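PDB 2DXQ: acetyltransferase from Agrobacterium tumefaciens, which is probably a GNAT-family N-acetyltransferase, expected to transfer an acetyl group from acetyl-CoA to an amine of its substrate. Local coordinates for residues A[20-25]-A[88-93]; A[51-56]-A[65-70]; A[82-87]-A[116-121]. All blocks are in the same frame, centred on the assembly; numbering follows the deposited sequence.

Contact 1 of 3, residues A[20-25]-A[88-93]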
loop_
_atom_site.group_PDB
_atom_site.type_symbol
_atom_site.label_atom_id
_atom_site.label_comp_id
_atom_site.label_asym_id
_atom_site.label_seq_id
_atom_site.Cartn_x
_atom_site.Cartn_y
_atom_site.Cartn_z
ATOM N N LEU A 20 8.774 17.101 7.551
ATOM C CA LEU A 20 7.922 17.210 8.740
ATOM C C LEU A 20 6.982 18.420 8.647
ATOM O O LEU A 20 5.809 18.340 9.024
ATOM C CB LEU A 20 8.772 17.233 10.024
ATOM C CG LEU A 20 9.509 15.929 10.382
ATOM C CD1 LEU A 20 10.461 16.164 11.554
ATOM C CD2 LEU A 20 8.483 14.834 10.763
ATOM N N GLU A 21 7.473 19.535 8.116
ATOM C CA GLU A 21 6.609 20.703 7.905
ATOM C C GLU A 21 5.445 20.407 6.968
ATOM O O GLU A 21 4.304 20.815 7.224
ATOM C CB GLU A 21 7.433 21.897 7.416
ATOM C CG GLU A 21 8.492 22.315 8.433
ATOM C CD GLU A 21 9.190 23.617 8.092
ATOM O OE1 GLU A 21 8.816 24.269 7.093
ATOM O OE2 GLU A 21 10.115 23.989 8.849
ATOM N N LEU A 22 5.721 19.670 5.896
ATOM C CA LEU A 22 4.663 19.258 4.971
ATOM C C LEU A 22 3.645 18.351 5.652
ATOM O O LEU A 22 2.452 18.521 5.481
ATOM C CB LEU A 22 5.256 18.573 3.733
ATOM C CG LEU A 22 6.007 19.494 2.763
ATOM C CD1 LEU A 22 6.705 18.667 1.684
ATOM C CD2 LEU A 22 5.025 20.496 2.115
ATOM N N TYR A 23 4.118 17.394 6.443
ATOM C CA TYR A 23 3.204 16.462 7.098
ATOM C C TYR A 23 2.391 17.137 8.202
ATOM O O TYR A 23 1.291 16.700 8.519
ATOM C CB TYR A 23 3.969 15.249 7.628
ATOM C CG TYR A 23 4.613 14.386 6.558
ATOM C CD1 TYR A 23 3.998 14.183 5.317
ATOM C CD2 TYR A 23 5.813 13.746 6.804
ATOM C CE1 TYR A 23 4.581 13.384 4.352
ATOM C CE2 TYR A 23 6.405 12.925 5.862
ATOM C CZ TYR A 23 5.790 12.752 4.632
ATOM O OH TYR A 23 6.379 11.939 3.702
ATOM N N GLN A 24 2.907 18.230 8.750
ATOM C CA GLN A 24 2.128 19.065 9.665
ATOM C C GLN A 24 1.005 19.814 8.938
ATOM O O GLN A 24 -0.089 20.001 9.493
ATOM C CB GLN A 24 3.057 20.000 10.454
ATOM C CG GLN A 24 3.833 19.189 11.514
ATOM C CD GLN A 24 5.184 19.757 11.912
ATOM O OE1 GLN A 24 5.433 20.958 11.774
ATOM N NE2 GLN A 24 6.068 18.884 12.441
ATOM N N VAL A 25 1.265 20.216 7.694
ATOM C CA VAL A 25 0.215 20.776 6.824
ATOM C C VAL A 25 -0.860 19.743 6.518
ATOM O O VAL A 25 -2.071 20.034 6.606
ATOM C CB VAL A 25 0.811 21.354 5.503
ATOM C CG1 VAL A 25 -0.301 21.715 4.502
ATOM C CG2 VAL A 25 1.681 22.568 5.811
ATOM N N VAL A 88 0.993 15.645 -0.163
ATOM C CA VAL A 88 0.650 16.951 0.374
ATOM C C VAL A 88 1.186 18.080 -0.461
ATOM O O VAL A 88 2.273 17.992 -1.026
ATOM C CB VAL A 88 0.976 17.113 1.907
ATOM C CG1 VAL A 88 2.234 16.433 2.319
ATOM C CG2 VAL A 88 0.933 18.567 2.385
ATOM N N THR A 89 0.360 19.119 -0.537
ATOM C CA THR A 89 0.679 20.368 -1.166
ATOM C C THR A 89 0.284 21.479 -0.194
ATOM O O THR A 89 -0.309 21.241 0.853
ATOM C CB THR A 89 -0.144 20.563 -2.468
ATOM O OG1 THR A 89 -1.559 20.529 -2.180
ATOM C CG2 THR A 89 0.170 19.486 -3.464
ATOM N N LEU A 90 0.555 22.707 -0.587
ATOM C CA LEU A 90 0.349 23.830 0.306
ATOM C C LEU A 90 -0.816 24.701 -0.120
ATOM O O LEU A 90 -0.970 24.941 -1.337
ATOM C CB LEU A 90 1.619 24.650 0.331
ATOM C CG LEU A 90 2.859 23.905 0.848
ATOM C CD1 LEU A 90 4.092 24.793 0.749
ATOM C CD2 LEU A 90 2.667 23.428 2.276
ATOM N N GLU A 91 -1.604 25.183 0.865
ATOM C CA GLU A 91 -2.607 26.272 0.644
ATOM C C GLU A 91 -1.989 27.114 -0.467
ATOM O O GLU A 91 -2.698 27.565 -1.388
ATOM C CB GLU A 91 -2.892 27.064 1.913
ATOM N N ALA A 92 -0.694 27.430 -0.384
ATOM C CA ALA A 92 -0.178 28.803 -0.306
ATOM C C ALA A 92 0.517 28.649 -1.686
ATOM O O ALA A 92 1.033 29.613 -2.290
ATOM C CB ALA A 92 0.864 28.981 0.750
ATOM N N ARG A 93 0.506 27.398 -2.174
ATOM C CA ARG A 93 0.909 27.043 -3.554
ATOM C C ARG A 93 -0.188 26.326 -4.363
ATOM O O ARG A 93 0.098 25.630 -5.346
ATOM C CB ARG A 93 2.200 26.214 -3.558
ATOM C CG ARG A 93 3.423 26.921 -2.983
ATOM C CD ARG A 93 3.859 28.164 -3.819
ATOM N NE ARG A 93 5.104 28.729 -3.294
ATOM C CZ ARG A 93 5.199 29.559 -2.253
ATOM N NH1 ARG A 93 4.113 29.982 -1.603
ATOM N NH2 ARG A 93 6.388 29.978 -1.858
#
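L22 and V25 pack against V88 and L90 in an apolar contact without hydrogen bonds between the two segments, where helix 16-26 lies over the end of strand 81-88 and the loop after it. V88 points at the helix and inserts both methyls. V88 CG2, anti to the backbone N, lies 3.4 Å from L22 O, while V88 CG1 meets L22 CB at 4.0 Å and approaches CD1 of the Y23 ring obliquely. As in other GNAT enzymes, the fourth strand here leads into the loop that probably binds the pyrophosphate of acetyl-CoA. A bound phosphate, probably from the crystallisation liquor, lies about 3 Å from the side chain of T89, which turns away from the helix, and may mark that pocket. L90, two residues after V88, brings CD2 between two helix side chains, 3.8 Å from L22 CD2 and equally far from V25 CG2, crossing both nearly at right angles. The other branch of V25, CG1, lies 3.7 Å from T89 O. Strand 61-71 lies alongside: L22 and V88 both pack on T65, and Y23 on T67.

Contact 2 of 3, residues A[51-56]-A[65-70]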
loop_
_atom_site.group_PDB
_atom_site.type_symbol
_atom_site.label_atom_id
_atom_site.label_comp_id
_atom_site.label_asym_id
_atom_site.label_seq_id
_atom_site.Cartn_x
_atom_site.Cartn_y
_atom_site.Cartn_z
ATOM N N LEU A 51 10.486 1.687 -1.367
ATOM C CA LEU A 51 9.860 2.921 -0.874
ATOM C C LEU A 51 10.708 4.123 -1.292
ATOM O O LEU A 51 11.917 4.138 -1.050
ATOM C CB LEU A 51 9.762 2.883 0.653
ATOM C CG LEU A 51 9.048 4.026 1.404
ATOM C CD1 LEU A 51 8.594 3.535 2.782
ATOM C CD2 LEU A 51 9.896 5.301 1.547
ATOM N N THR A 52 10.070 5.124 -1.894
ATOM C CA THR A 52 10.739 6.380 -2.214
ATOM C C THR A 52 9.825 7.532 -1.841
ATOM O O THR A 52 8.657 7.532 -2.220
ATOM C CB THR A 52 11.112 6.492 -3.709
ATOM O OG1 THR A 52 11.887 5.356 -4.123
ATOM C CG2 THR A 52 11.924 7.765 -3.936
ATOM N N ILE A 53 10.351 8.490 -1.077
ATOM C CA ILE A 53 9.621 9.723 -0.796
ATOM C C ILE A 53 10.113 10.726 -1.843
ATOM O O ILE A 53 11.315 10.985 -1.928
ATOM C CB ILE A 53 9.939 10.300 0.612
ATOM C CG1 ILE A 53 9.623 9.305 1.738
ATOM C CG2 ILE A 53 9.165 11.628 0.820
ATOM C CD1 ILE A 53 10.239 9.704 3.124
ATOM N N PHE A 54 9.194 11.280 -2.640
ATOM C CA PHE A 54 9.554 12.289 -3.624
ATOM C C PHE A 54 9.161 13.663 -3.119
ATOM O O PHE A 54 8.145 13.788 -2.452
ATOM C CB PHE A 54 8.865 12.008 -4.951
ATOM C CG PHE A 54 9.399 10.797 -5.646
ATOM C CD1 PHE A 54 10.682 10.816 -6.201
ATOM C CD2 PHE A 54 8.642 9.631 -5.717
ATOM C CE1 PHE A 54 11.200 9.677 -6.846
ATOM C CE2 PHE A 54 9.145 8.496 -6.349
ATOM C CZ PHE A 54 10.414 8.517 -6.914
ATOM N N VAL A 55 9.977 14.674 -3.430
ATOM C CA VAL A 55 9.664 16.068 -3.117
ATOM C C VAL A 55 9.784 16.954 -4.362
ATOM O O VAL A 55 10.653 16.739 -5.196
ATOM C CB VAL A 55 10.565 16.661 -1.984
ATOM C CG1 VAL A 55 10.193 16.075 -0.626
ATOM C CG2 VAL A 55 12.070 16.430 -2.262
ATOM N N ALA A 56 8.887 17.930 -4.491
ATOM C CA ALA A 56 9.103 19.040 -5.409
ATOM C C ALA A 56 9.661 20.154 -4.554
ATOM O O ALA A 56 9.215 20.356 -3.412
ATOM C CB ALA A 56 7.781 19.484 -6.066
ATOM N N THR A 65 4.986 16.715 -1.706
ATOM C CA THR A 65 5.581 15.394 -1.524
ATOM C C THR A 65 4.555 14.311 -1.824
ATOM O O THR A 65 3.342 14.549 -1.763
ATOM C CB THR A 65 6.156 15.218 -0.084
ATOM O OG1 THR A 65 6.833 13.953 0.029
ATOM C CG2 THR A 65 5.068 15.271 0.947
ATOM N N ALA A 66 5.066 13.144 -2.208
ATOM C CA ALA A 66 4.270 11.916 -2.336
ATOM C C ALA A 66 5.224 10.764 -2.074
ATOM O O ALA A 66 6.395 10.820 -2.482
ATOM C CB ALA A 66 3.694 11.805 -3.735
ATOM N N THR A 67 4.715 9.711 -1.436
ATOM C CA THR A 67 5.536 8.538 -1.155
ATOM C C THR A 67 5.076 7.386 -2.040
ATOM O O THR A 67 3.882 7.077 -2.103
ATOM C CB THR A 67 5.427 8.141 0.326
ATOM O OG1 THR A 67 5.858 9.241 1.151
ATOM C CG2 THR A 67 6.252 6.859 0.625
ATOM N N LEU A 68 6.037 6.759 -2.712
ATOM C CA LEU A 68 5.767 5.626 -3.576
ATOM C C LEU A 68 6.172 4.349 -2.862
ATOM O O LEU A 68 7.271 4.267 -2.315
ATOM C CB LEU A 68 6.562 5.751 -4.876
ATOM C CG LEU A 68 6.455 4.602 -5.873
ATOM C CD1 LEU A 68 5.010 4.426 -6.388
ATOM C CD2 LEU A 68 7.432 4.894 -7.026
ATOM N N LEU A 69 5.286 3.356 -2.895
ATOM C CA LEU A 69 5.568 2.048 -2.297
ATOM C C LEU A 69 5.446 1.008 -3.402
ATOM O O LEU A 69 4.355 0.750 -3.903
ATOM C CB LEU A 69 4.570 1.737 -1.173
ATOM C CG LEU A 69 4.293 2.845 -0.146
ATOM C CD1 LEU A 69 3.104 2.473 0.730
ATOM C CD2 LEU A 69 5.543 3.091 0.706
ATOM N N ILE A 70 6.567 0.424 -3.797
ATOM C CA ILE A 70 6.566 -0.615 -4.834
ATOM C C ILE A 70 6.681 -1.959 -4.133
ATOM O O ILE A 70 7.548 -2.138 -3.270
ATOM C CB ILE A 70 7.729 -0.444 -5.843
ATOM C CG1 ILE A 70 7.572 0.873 -6.621
ATOM C CG2 ILE A 70 7.761 -1.634 -6.822
ATOM C CD1 ILE A 70 8.830 1.273 -7.458
#
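T52 and F54 pair with L68 and A66 through four backbone hydrogen bonds that join the two arms of the antiparallel hairpin 51-58/61-71. T52 N bonds to L68 O at 3.0 Å. In return L68 N reaches T52 O at 2.8 Å, and F54 N bonds to A66 O at 2.8 Å. A66 N reaches F54 O from one face of the carbonyl plane at 3.2 Å, and the hydroxyl T65 OG1 reaches F54 O from the opposite face at 2.8 Å. That hydroxyl is swung toward the neighbouring strand because OG1 stands anti to the backbone N (chi1 -175°), and it also touches I53 CG2. On the T52, F54, A66 and L68 face, L68 CD2 meets the edge of the F54 ring at 4.0 Å from F54 CE2, and T52 CG2 lies over one ring face. Beyond them helix 98-112 closes this side, with H105 edge-to-face against F54. The face of L51, I53, V55, T65, T67 and L69 is turned to helix 16-26, whose L19 packs on I53, V55 and T65; at its far end L51 CG rests 3.7 Å from L69 CD2, next to the second subunit. The hairpin supplies the second and third strands of the five-stranded GNAT sheet, and the buried T65 hydroxyl spends its proton inside it, on a carbonyl that already has a backbone donor.

Contact 3 of 3, residues A[82-87]-A[116-121]. With PO4 (phosphate ion), chain D.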
loop_
_atom_site.group_PDB
_atom_site.type_symbol
_atom_site.label_atom_id
_atom_site.label_comp_id
_atom_site.label_asym_id
_atom_site.label_seq_id
_atom_site.Cartn_x
_atom_site.Cartn_y
_atom_site.Cartn_z
ATOM N N ALA A 82 1.976 -0.974 -6.983
ATOM C CA ALA A 82 2.425 0.128 -6.150
ATOM C C ALA A 82 1.264 0.850 -5.505
ATOM O O ALA A 82 0.149 0.834 -6.033
ATOM C CB ALA A 82 3.243 1.112 -6.981
ATOM N N PHE A 83 1.545 1.480 -4.366
ATOM C CA PHE A 83 0.636 2.453 -3.759
ATOM C C PHE A 83 1.322 3.805 -3.717
ATOM O O PHE A 83 2.565 3.893 -3.629
ATOM C CB PHE A 83 0.339 2.087 -2.314
ATOM C CG PHE A 83 -0.415 0.802 -2.146
ATOM C CD1 PHE A 83 -1.798 0.791 -2.205
ATOM C CD2 PHE A 83 0.266 -0.381 -1.907
ATOM C CE1 PHE A 83 -2.505 -0.402 -2.042
ATOM C CE2 PHE A 83 -0.430 -1.580 -1.725
ATOM C CZ PHE A 83 -1.818 -1.586 -1.791
ATOM N N ILE A 84 0.516 4.855 -3.717
ATOM C CA ILE A 84 1.031 6.201 -3.432
ATOM C C ILE A 84 0.362 6.741 -2.177
ATOM O O ILE A 84 -0.870 6.657 -2.038
ATOM C CB ILE A 84 0.860 7.149 -4.641
ATOM C CG1 ILE A 84 1.811 6.709 -5.767
ATOM C CG2 ILE A 84 1.157 8.609 -4.245
ATOM C CD1 ILE A 84 1.635 7.499 -7.056
ATOM N N GLU A 85 1.173 7.258 -1.256
ATOM C CA GLU A 85 0.675 7.692 0.045
ATOM C C GLU A 85 1.224 9.048 0.460
ATOM O O GLU A 85 2.186 9.546 -0.117
ATOM C CB GLU A 85 1.037 6.657 1.120
ATOM C CG GLU A 85 -0.074 5.607 1.351
ATOM C CD GLU A 85 -1.336 6.230 1.917
ATOM O OE1 GLU A 85 -1.280 7.407 2.352
ATOM O OE2 GLU A 85 -2.396 5.565 1.907
ATOM N N ASN A 86 0.578 9.630 1.465
ATOM C CA ASN A 86 0.992 10.888 2.084
ATOM C C ASN A 86 1.329 11.990 1.090
ATOM O O ASN A 86 2.417 12.585 1.110
ATOM C CB ASN A 86 2.088 10.670 3.111
ATOM C CG ASN A 86 1.597 9.859 4.294
ATOM O OD1 ASN A 86 0.442 10.001 4.721
ATOM N ND2 ASN A 86 2.451 8.998 4.812
ATOM N N VAL A 87 0.359 12.254 0.228
ATOM C CA VAL A 87 0.507 13.327 -0.744
ATOM C C VAL A 87 0.111 14.648 -0.087
ATOM O O VAL A 87 -0.987 14.765 0.472
ATOM C CB VAL A 87 -0.405 13.062 -1.952
ATOM C CG1 VAL A 87 -0.370 14.226 -2.903
ATOM C CG2 VAL A 87 0.024 11.776 -2.653
ATOM N N TYR A 116 2.234 -3.150 -12.697
ATOM C CA TYR A 116 1.068 -3.226 -13.574
ATOM C C TYR A 116 -0.047 -2.253 -13.195
ATOM O O TYR A 116 -0.892 -1.897 -14.019
ATOM C CB TYR A 116 0.558 -4.662 -13.710
ATOM C CG TYR A 116 -0.198 -5.215 -12.528
ATOM C CD1 TYR A 116 0.464 -5.882 -11.504
ATOM C CD2 TYR A 116 -1.588 -5.118 -12.467
ATOM C CE1 TYR A 116 -0.236 -6.419 -10.430
ATOM C CE2 TYR A 116 -2.288 -5.646 -11.389
ATOM C CZ TYR A 116 -1.605 -6.295 -10.381
ATOM O OH TYR A 116 -2.298 -6.839 -9.313
ATOM N N LYS A 117 -0.053 -1.832 -11.934
ATOM C CA LYS A 117 -1.030 -0.862 -11.472
ATOM C C LYS A 117 -0.432 -0.013 -10.354
ATOM O O LYS A 117 0.530 -0.420 -9.683
ATOM C CB LYS A 117 -2.306 -1.554 -10.981
ATOM C CG LYS A 117 -2.111 -2.342 -9.701
ATOM C CD LYS A 117 -3.411 -3.010 -9.232
ATOM C CE LYS A 117 -3.085 -4.025 -8.149
ATOM N NZ LYS A 117 -4.331 -4.615 -7.550
ATOM N N VAL A 118 -0.981 1.180 -10.191
ATOM C CA VAL A 118 -0.654 2.043 -9.062
ATOM C C VAL A 118 -1.976 2.405 -8.384
ATOM O O VAL A 118 -2.900 2.830 -9.058
ATOM C CB VAL A 118 0.093 3.323 -9.517
ATOM C CG1 VAL A 118 0.460 4.186 -8.299
ATOM C CG2 VAL A 118 1.364 2.945 -10.281
HETATM N N MSE A 119 -2.040 2.257 -7.062
HETATM C CA MSE A 119 -3.281 2.502 -6.318
HETATM C C MSE A 119 -3.122 3.641 -5.319
HETATM O O MSE A 119 -2.022 3.910 -4.834
HETATM C CB MSE A 119 -3.691 1.229 -5.568
HETATM C CG MSE A 119 -4.115 0.112 -6.502
HETATM SE SE MSE A 119 -4.287 -1.560 -5.499
HETATM C CE MSE A 119 -2.414 -1.898 -5.236
ATOM N N LEU A 120 -4.236 4.267 -4.963
ATOM C CA LEU A 120 -4.211 5.335 -3.987
ATOM C C LEU A 120 -5.559 5.381 -3.303
ATOM O O LEU A 120 -6.576 5.228 -3.964
ATOM C CB LEU A 120 -3.906 6.673 -4.680
ATOM C CG LEU A 120 -3.865 7.894 -3.763
ATOM C CD1 LEU A 120 -2.782 8.874 -4.206
ATOM C CD2 LEU A 120 -5.232 8.571 -3.717
ATOM N N LEU A 121 -5.546 5.583 -1.984
ATOM C CA LEU A 121 -6.752 5.722 -1.190
ATOM C C LEU A 121 -6.759 7.075 -0.515
ATOM O O LEU A 121 -5.775 7.470 0.115
ATOM C CB LEU A 121 -6.820 4.631 -0.107
ATOM C CG LEU A 121 -7.257 3.250 -0.576
ATOM C CD1 LEU A 121 -7.666 2.400 0.635
ATOM C CD2 LEU A 121 -8.429 3.381 -1.524
HETATM P P PO4 D . -6.116 -6.486 -10.186
HETATM O O1 PO4 D . -4.864 -7.221 -10.561
HETATM O O2 PO4 D . -6.745 -5.866 -11.394
HETATM O O3 PO4 D . -7.098 -7.431 -9.522
HETATM O O4 PO4 D . -5.799 -5.388 -9.209
HETATM O O HOH W 1 -3.027 5.279 -0.749
HETATM O O HOH W 2 -4.584 6.872 2.613
#
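M119, A82 and I84 are the residues most buried by this contact, the pairing of parallel strands 81-88 and 117-122. A82 is gripped at both backbone ends: its N bonds to K117 O at 3.1 Å, and its O receives M119 N at 2.8 Å. M119 O then accepts I84 N, almost in line with the carbonyl. The side chain of M119, present as selenomethionine, bends at its last torsion (chi3 -73°) and lays CE over one face of the F83 ring, 3.5 Å from F83 CZ, in a CH-pi contact; SE sits obliquely to the ring. On the other side of the sheet, I84 CD1 meets V118 CG1 at 3.7 Å and I84 CG2 touches L120 CD1, beneath helix 98-112, the connection of this beta-alpha-beta unit. The short strand segments are inclined at 33° and pairing ends after I84, consistent with the splay between strands four and five that admits acetyl-CoA in GNAT enzymes. There one water accepts from L121 N and donates to I84 O, while a second joins E85 OE2 to L121 O. Strand 117-122 continues the sheet into the second subunit, whose F83 stacks on F83. At the opposite end Y116 OH bonds O1 of a phosphate, probably from the crystallisation liquor, at 2.9 Å. Where the strands part, water therefore satisfies backbone polar groups that the partner strand no longer meets.

From the N terminus, helix 16-26 supplies the first half of contact 1, which closes only when the chain returns at 88-93. Within that long loop, contact 2 opens and closes as a short hairpin. Contact 3 starts just before contact 1 closes and ends after helix 98-112, so these two cross along the chain. All three involve the same sheet, contact 1 through the end of strand 81-88: strand 61-71 of contact 2 bonds strand 81-88 through T67 O with E85 N and L69 N with F83 O, and reaches contact 1 through T65 O with V88 N. Y23 packs against N86, joining contacts 1 and 3. All three contacts reach the second subunit.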